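Immunomodulatory active chitinase (Trichuris suis, PDB 6G9C) probably binds and hydrolyses chitin as a secreted family 18 glycoside hydrolase, and has immunomodulatory properties in inflammatory lung disease. Local coordinates at residues K286-G290 against P333-Q337; I309-E313 against D371-F375; I354-K358 against L393-L398. One frame throughout, in Å; residues are numbered along the deposited sequence.

Interaction 1: residues K286-G290 against P333-Q337; sequences KTDIG and PYLVQ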
# COMPACT_ATOMS: atom_id res chain seq x y z
N LYS A 286 50.05 -6.22 -20.77
CA LYS A 286 49.78 -4.78 -20.74
C LYS A 286 48.42 -4.61 -20.08
O LYS A 286 47.39 -4.86 -20.70
CB LYS A 286 49.80 -4.18 -22.14
CG LYS A 286 51.18 -4.06 -22.76
CD LYS A 286 51.07 -3.63 -24.22
CE LYS A 286 52.42 -3.26 -24.81
NZ LYS A 286 52.32 -3.09 -26.29
N THR A 287 48.43 -4.21 -18.81
CA THR A 287 47.21 -4.21 -18.01
C THR A 287 46.90 -2.86 -17.38
O THR A 287 46.01 -2.78 -16.51
CB THR A 287 47.30 -5.28 -16.90
OG1 THR A 287 48.30 -4.89 -15.96
CG2 THR A 287 47.68 -6.65 -17.49
N ASP A 288 47.58 -1.79 -17.78
CA ASP A 288 47.27 -0.48 -17.22
C ASP A 288 45.95 0.05 -17.76
O ASP A 288 45.41 -0.45 -18.75
CB ASP A 288 48.38 0.53 -17.53
CG ASP A 288 49.64 0.26 -16.74
OD1 ASP A 288 49.70 -0.77 -16.04
OD2 ASP A 288 50.58 1.09 -16.82
N ILE A 289 45.42 1.07 -17.09
CA ILE A 289 44.41 1.92 -17.69
C ILE A 289 44.97 2.49 -18.98
O ILE A 289 46.07 3.05 -19.00
CB ILE A 289 44.00 3.04 -16.72
CG1 ILE A 289 43.44 2.44 -15.42
CG2 ILE A 289 43.01 4.03 -17.39
CD1 ILE A 289 43.45 3.40 -14.23
N GLY A 290 44.21 2.35 -20.07
CA GLY A 290 44.69 2.75 -21.39
C GLY A 290 45.36 1.65 -22.18
O GLY A 290 45.81 1.91 -23.31
N PRO A 333 38.58 1.15 -8.59
CA PRO A 333 39.41 -0.04 -8.80
C PRO A 333 39.25 -0.60 -10.20
O PRO A 333 38.26 -0.32 -10.88
CB PRO A 333 38.87 -1.02 -7.76
CG PRO A 333 37.41 -0.71 -7.78
CD PRO A 333 37.29 0.79 -7.96
N TYR A 334 40.23 -1.37 -10.65
CA TYR A 334 40.02 -2.20 -11.81
C TYR A 334 40.50 -3.61 -11.51
O TYR A 334 41.23 -3.85 -10.53
CB TYR A 334 40.69 -1.61 -13.07
CG TYR A 334 42.20 -1.50 -13.10
CD1 TYR A 334 42.98 -2.52 -13.63
CD2 TYR A 334 42.83 -0.33 -12.69
CE1 TYR A 334 44.37 -2.40 -13.70
CE2 TYR A 334 44.21 -0.19 -12.78
CZ TYR A 334 44.97 -1.23 -13.28
OH TYR A 334 46.33 -1.10 -13.35
N LEU A 335 40.03 -4.55 -12.32
CA LEU A 335 40.24 -5.98 -12.10
C LEU A 335 40.90 -6.57 -13.34
O LEU A 335 40.48 -6.28 -14.47
CB LEU A 335 38.91 -6.68 -11.82
CG LEU A 335 39.04 -8.09 -11.25
CD1 LEU A 335 39.27 -7.99 -9.76
CD2 LEU A 335 37.81 -8.93 -11.54
N VAL A 336 41.93 -7.38 -13.13
CA VAL A 336 42.61 -8.07 -14.21
C VAL A 336 42.61 -9.56 -13.90
O VAL A 336 42.99 -9.97 -12.80
CB VAL A 336 44.06 -7.57 -14.39
CG1 VAL A 336 44.66 -8.18 -15.65
CG2 VAL A 336 44.09 -6.05 -14.46
N GLN A 337 42.19 -10.36 -14.88
CA GLN A 337 42.21 -11.82 -14.75
C GLN A 337 42.58 -12.38 -16.12
O GLN A 337 41.72 -12.45 -17.01
CB GLN A 337 40.86 -12.33 -14.27
CG GLN A 337 40.77 -13.82 -14.00
CD GLN A 337 39.33 -14.26 -13.75
OE1 GLN A 337 38.44 -14.01 -14.57
NE2 GLN A 337 39.11 -14.90 -12.62
O HOH W 1 48.23 -2.82 -14.11
O HOH W 2 47.13 1.88 -14.72

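Interaction 2: residues I309-E313 against D371-F375; sequences ISYYE and DYDDF. With EDO (1,2-ethanediol), chain C.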
# COMPACT_ATOMS: atom_id res chain seq x y z
N ILE A 309 29.92 -6.53 -16.24
CA ILE A 309 30.08 -7.44 -15.10
C ILE A 309 29.37 -6.80 -13.92
O ILE A 309 29.31 -5.57 -13.82
CB ILE A 309 31.57 -7.72 -14.79
CG1 ILE A 309 31.72 -8.83 -13.72
CG2 ILE A 309 32.27 -6.44 -14.29
CD1 ILE A 309 33.16 -9.43 -13.64
N SER A 310 28.82 -7.63 -13.04
CA SER A 310 28.23 -7.11 -11.81
C SER A 310 29.25 -7.12 -10.68
O SER A 310 30.24 -7.84 -10.71
CB SER A 310 27.02 -7.95 -11.40
OG SER A 310 27.47 -9.23 -10.94
N TYR A 311 28.99 -6.30 -9.65
CA TYR A 311 29.88 -6.30 -8.49
C TYR A 311 29.98 -7.70 -7.88
O TYR A 311 31.08 -8.14 -7.51
CB TYR A 311 29.41 -5.29 -7.44
CG TYR A 311 30.25 -5.38 -6.20
CD1 TYR A 311 31.58 -5.02 -6.22
CD2 TYR A 311 29.72 -5.87 -5.01
CE1 TYR A 311 32.38 -5.14 -5.07
CE2 TYR A 311 30.50 -5.98 -3.88
CZ TYR A 311 31.83 -5.61 -3.91
OH TYR A 311 32.62 -5.72 -2.78
N TYR A 312 28.87 -8.41 -7.75
CA TYR A 312 28.99 -9.73 -7.13
C TYR A 312 29.77 -10.70 -8.01
O TYR A 312 30.41 -11.63 -7.50
CB TYR A 312 27.60 -10.27 -6.74
CG TYR A 312 26.62 -10.56 -7.87
CD1 TYR A 312 26.69 -11.76 -8.59
CD2 TYR A 312 25.59 -9.67 -8.17
CE1 TYR A 312 25.77 -12.04 -9.60
CE2 TYR A 312 24.67 -9.95 -9.18
CZ TYR A 312 24.76 -11.13 -9.89
OH TYR A 312 23.84 -11.41 -10.89
N GLU A 313 29.74 -10.50 -9.33
CA GLU A 313 30.56 -11.33 -10.22
C GLU A 313 32.04 -10.97 -10.08
O GLU A 313 32.90 -11.85 -10.19
CB GLU A 313 30.11 -11.15 -11.67
CG GLU A 313 28.92 -12.00 -12.07
CD GLU A 313 28.37 -11.58 -13.42
OE1 GLU A 313 28.69 -10.46 -13.86
OE2 GLU A 313 27.63 -12.37 -14.05
N ASP A 371 20.18 -4.88 -8.39
CA ASP A 371 20.43 -6.29 -8.65
C ASP A 371 21.87 -6.58 -9.04
O ASP A 371 22.21 -7.74 -9.26
CB ASP A 371 19.49 -6.80 -9.74
CG ASP A 371 19.45 -5.88 -10.95
OD1 ASP A 371 20.35 -5.99 -11.81
OD2 ASP A 371 18.53 -5.04 -11.02
N TYR A 372 22.74 -5.56 -9.11
CA TYR A 372 24.15 -5.82 -9.37
C TYR A 372 25.00 -5.87 -8.10
O TYR A 372 26.14 -6.35 -8.16
CB TYR A 372 24.72 -4.75 -10.29
CG TYR A 372 24.19 -4.72 -11.69
CD1 TYR A 372 23.78 -5.88 -12.35
CD2 TYR A 372 24.10 -3.51 -12.37
CE1 TYR A 372 23.31 -5.83 -13.68
CE2 TYR A 372 23.63 -3.45 -13.66
CZ TYR A 372 23.24 -4.60 -14.31
OH TYR A 372 22.78 -4.48 -15.61
N ASP A 373 24.47 -5.39 -6.98
CA ASP A 373 25.15 -5.49 -5.70
C ASP A 373 25.11 -6.94 -5.22
O ASP A 373 24.37 -7.78 -5.75
CB ASP A 373 24.47 -4.56 -4.70
CG ASP A 373 25.36 -4.15 -3.53
OD1 ASP A 373 26.49 -4.65 -3.35
OD2 ASP A 373 24.87 -3.30 -2.75
N ASP A 374 25.90 -7.23 -4.20
CA ASP A 374 25.83 -8.53 -3.52
C ASP A 374 24.59 -8.52 -2.62
O ASP A 374 24.66 -8.39 -1.41
CB ASP A 374 27.11 -8.80 -2.74
CG ASP A 374 27.28 -10.27 -2.32
OD1 ASP A 374 26.69 -11.18 -2.94
OD2 ASP A 374 28.05 -10.51 -1.35
N PHE A 375 23.41 -8.64 -3.26
CA PHE A 375 22.17 -8.40 -2.52
C PHE A 375 21.79 -9.56 -1.61
O PHE A 375 21.00 -9.36 -0.68
CB PHE A 375 21.01 -8.08 -3.48
CG PHE A 375 20.75 -9.14 -4.50
CD1 PHE A 375 21.41 -9.12 -5.72
CD2 PHE A 375 19.82 -10.15 -4.25
CE1 PHE A 375 21.18 -10.10 -6.68
CE2 PHE A 375 19.57 -11.13 -5.20
CZ PHE A 375 20.26 -11.10 -6.42
C1 EDO C . 24.51 -1.75 -17.16
O1 EDO C . 23.17 -2.12 -16.84
C2 EDO C . 25.10 -2.94 -17.89
O2 EDO C . 24.43 -3.17 -19.13
O HOH W 3 21.54 -10.02 -10.58

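Interaction 3: residues I354-K358 against L393-L398; sequences INWIK and LMQEIL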
# COMPACT_ATOMS: atom_id res chain seq x y z
N ILE A 354 30.45 8.88 -2.21
CA ILE A 354 29.35 9.30 -1.34
C ILE A 354 29.82 10.33 -0.32
O ILE A 354 29.08 11.27 0.02
CB ILE A 354 28.71 8.07 -0.67
CG1 ILE A 354 28.11 7.16 -1.75
CG2 ILE A 354 27.63 8.48 0.34
CD1 ILE A 354 27.58 5.85 -1.22
N ASN A 355 31.04 10.17 0.21
CA ASN A 355 31.59 11.20 1.08
C ASN A 355 31.84 12.49 0.31
O ASN A 355 31.68 13.59 0.86
CB ASN A 355 32.89 10.70 1.73
CG ASN A 355 32.64 9.80 2.92
OD1 ASN A 355 31.87 10.12 3.82
ND2 ASN A 355 33.31 8.65 2.93
N TRP A 356 32.23 12.38 -0.96
CA TRP A 356 32.37 13.56 -1.80
C TRP A 356 31.04 14.28 -2.01
O TRP A 356 30.96 15.51 -1.92
CB TRP A 356 32.99 13.17 -3.14
CG TRP A 356 33.07 14.29 -4.12
CD1 TRP A 356 34.06 15.22 -4.23
CD2 TRP A 356 32.11 14.60 -5.14
NE1 TRP A 356 33.78 16.10 -5.25
CE2 TRP A 356 32.59 15.74 -5.83
CE3 TRP A 356 30.90 14.03 -5.55
CZ2 TRP A 356 31.90 16.31 -6.90
CZ3 TRP A 356 30.22 14.61 -6.61
CH2 TRP A 356 30.72 15.73 -7.27
N ILE A 357 29.97 13.52 -2.29
CA ILE A 357 28.63 14.11 -2.43
C ILE A 357 28.32 15.01 -1.24
O ILE A 357 27.83 16.13 -1.39
CB ILE A 357 27.56 13.02 -2.58
CG1 ILE A 357 27.72 12.25 -3.89
CG2 ILE A 357 26.15 13.61 -2.50
CD1 ILE A 357 26.77 11.06 -3.96
N LYS A 358 28.62 14.52 -0.04
CA LYS A 358 28.34 15.30 1.16
C LYS A 358 29.25 16.53 1.23
O LYS A 358 28.80 17.61 1.62
CB LYS A 358 28.52 14.42 2.40
CG LYS A 358 27.72 14.88 3.61
CD LYS A 358 28.14 14.14 4.87
CE LYS A 358 27.93 12.65 4.72
NZ LYS A 358 28.06 11.96 6.03
N LEU A 393 25.89 1.85 1.72
CA LEU A 393 26.71 3.02 2.03
C LEU A 393 25.94 4.32 1.91
O LEU A 393 26.33 5.32 2.52
CB LEU A 393 27.94 3.06 1.11
CG LEU A 393 28.95 1.93 1.40
CD1 LEU A 393 30.03 1.87 0.33
CD2 LEU A 393 29.57 2.12 2.76
N MET A 394 24.87 4.36 1.10
CA MET A 394 24.07 5.57 0.99
C MET A 394 23.41 5.92 2.32
O MET A 394 23.62 7.00 2.88
CB MET A 394 23.01 5.42 -0.12
CG MET A 394 23.58 5.40 -1.53
SD MET A 394 22.31 5.75 -2.78
CE MET A 394 21.19 4.39 -2.52
N GLN A 395 22.62 4.99 2.86
CA GLN A 395 22.03 5.18 4.18
C GLN A 395 23.09 5.45 5.24
O GLN A 395 22.92 6.33 6.09
CB GLN A 395 21.21 3.94 4.55
CG GLN A 395 19.90 4.21 5.21
CD GLN A 395 20.06 4.83 6.56
OE1 GLN A 395 21.01 4.52 7.28
NE2 GLN A 395 19.14 5.72 6.92
N GLU A 396 24.19 4.69 5.21
CA GLU A 396 25.15 4.76 6.31
C GLU A 396 25.87 6.10 6.35
O GLU A 396 26.20 6.58 7.43
CB GLU A 396 26.18 3.64 6.20
CG GLU A 396 25.64 2.28 6.54
CD GLU A 396 26.60 1.17 6.16
OE1 GLU A 396 27.81 1.47 6.00
OE2 GLU A 396 26.15 0.02 6.02
N ILE A 397 26.12 6.69 5.19
CA ILE A 397 26.89 7.92 5.10
C ILE A 397 25.99 9.14 4.94
O ILE A 397 26.20 10.16 5.61
CB ILE A 397 27.90 7.83 3.93
CG1 ILE A 397 28.88 6.68 4.17
CG2 ILE A 397 28.64 9.15 3.76
CD1 ILE A 397 29.72 6.31 2.94
N LEU A 398 24.97 9.07 4.08
CA LEU A 398 24.09 10.22 3.89
C LEU A 398 22.96 10.28 4.91
O LEU A 398 22.30 11.31 5.00
CB LEU A 398 23.51 10.22 2.47
CG LEU A 398 24.54 10.25 1.33
CD1 LEU A 398 23.86 10.14 -0.01
CD2 LEU A 398 25.41 11.50 1.41

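Interaction 1: residues K286-G290 against P333-Q337
Within the alpha+beta insertion domain that family 18 chitinases of this type carry on their TIM barrel, Y334 and V336 of strand 332-337 meet T287 and I289 of the long loop that follows strand 268-281. The strand turns alternate residues to the loop, while L335 between them packs on helix 311-319. Y334 has a long flat ring that can reach the loop backbone. A chi1 of 65° sets CG over the backbone, flanked by N and C, and the ring is approached obliquely at CE1 and CE2. CE1 lies 3.3 Å from the carbonyl O of T287, which also accepts a hydrogen bond from W341 NE1, and CE2 lies 3.8 Å from I289 CG1. W341 stacks on the same ring, so the tyrosine is wedged among loop, strand and indole. Two branched residues fill the neighbouring place: T287 CG2 touches V336 CG1 at 3.9 Å, the side chains crossing at about a right angle, and the threonine keeps its hydroxyl for water. No direct hydrogen bond links the segments; solvent makes the polar join. One water, near the plane of the Y334 ring, is hydrogen-bonded to Y334 OH (2.7 Å) and T287 OG1 (2.8 Å), and donates to D288 OD1. A second water accepts from I289 N at 3.0 Å and reaches Y334 OH only weakly, at 3.4 Å.

Interaction 2: residues I309-E313 against D371-F375
Y312 sets its ring against the backbone of residues 371-373, where three carbonyl oxygens come close to CD2 and CE2. Only D371 O lies at the edge, near the ring plane and 3.3 Å from Y312 CE2; the carbonyl oxygens of Y372 and D373 approach CD2 obliquely. Aromatic C-H groups are slightly positive and suit such a place. A chi1 of 64° turns the ring back over its own helix start: S310 OG lies 3.2 Å above the ring plane of Y312, over the centre. At the far end Y312 OH donates to a water at 2.7 Å, and that water donates to D371 O, so the buried hydroxyl and carbonyl satisfy each other through solvent. Nearer the backbone, Y312 N makes a weak bond of 3.4 Å to Y372 O.

Y372 lays its CD1 4.0 Å from S310 CB, and the carboxylate oxygen OD1 of D371, paired with R46, lies over one face of the ring, offset toward the rim. Y372 OH shares a hydrogen bond with O1 of an ethanediol molecule, probably from the crystallisation liquor, that W368 NE1 also holds.

Y311 swings the other way, its CG anti to the backbone N (chi1 175°), and runs alongside D373, with CD2 3.8 Å from D373 OD1; its OH bonds to H383. That carboxylate oxygen is already held by the backbone N atoms of D374 and L390.

Serine suits position 310 as the N-cap: its OG accepts from E313 N while E313 OE1 accepts from S310 N at 2.9 Å. This is a capping box, placed where the insertion domain's helix 311-319 starts against the loop that follows barrel strand 364-368.

Interaction 3: residues I354-K358 against L393-L398
Helices 347-360 and 392-398 run side by side in roughly the same direction, their local axes inclined at 38° and 9.9 Å apart at closest approach; by CA atoms, I354 faces M394, N355 faces I397 and K358 faces L398. I354 is the central side chain, a knob in a hole formed by L393, M394, I397 and L398. Its two branches divide the work. CG1 lies anti to the carbonyl carbon and carries CD1 to L393 CB at 3.7 Å and on to M394 CG. CG2 points to the other end of the hole, 3.6 Å from I397 CG2 and 3.7 Å from L398 CG. A beta-branched isoleucine suits this place, since it supplies two apolar arms from a rigid helical stem.

The two helices belong to the outer layer of the TIM barrel, and they bracket strand 364-368 in the sequence. I357 and M394 both reach inward to A365, and M394 also touches V367 of that strand; the flexible thioether chain leads away from I354 to pack between its helix and strand 364-368.

Toward the surface N355 only rests OD1 against I397 CG2, 3.4 Å away; the polar link comes from K358. One turn on from I354, K358 stretches across, its chain extended except for a turn about the CG-CD bond, which brings NZ to I397 O, to which it donates at 2.6 Å. This carbonyl belongs to the last turn of its helix, where a cation is probably favoured by the helix dipole. The bond is angled, C=O...NZ 141°, with NZ tilted 33° out of the carbonyl plane.

In the fold
Interaction 2, whose touching residues are all buried, lies deepest and joins the insertion domain to the loop after the barrel strand 364-368. Interaction 3 is also largely buried, but lies wholly in the barrel's helical layer, with a polar fringe at N355 and K358. Interaction 1 is the most peripheral, about 24 Å between its centre and that of the chain, and partly open to solvent. Chemistry follows place: waters join the polar groups of interaction 1, tyrosine rings meet backbone carbonyl oxygens in interaction 2, and an isoleucine knob enters an apolar hole in interaction 3. Helix 311-319 links the first two, since it starts in interaction 2 and packs on L335 of strand 332-337.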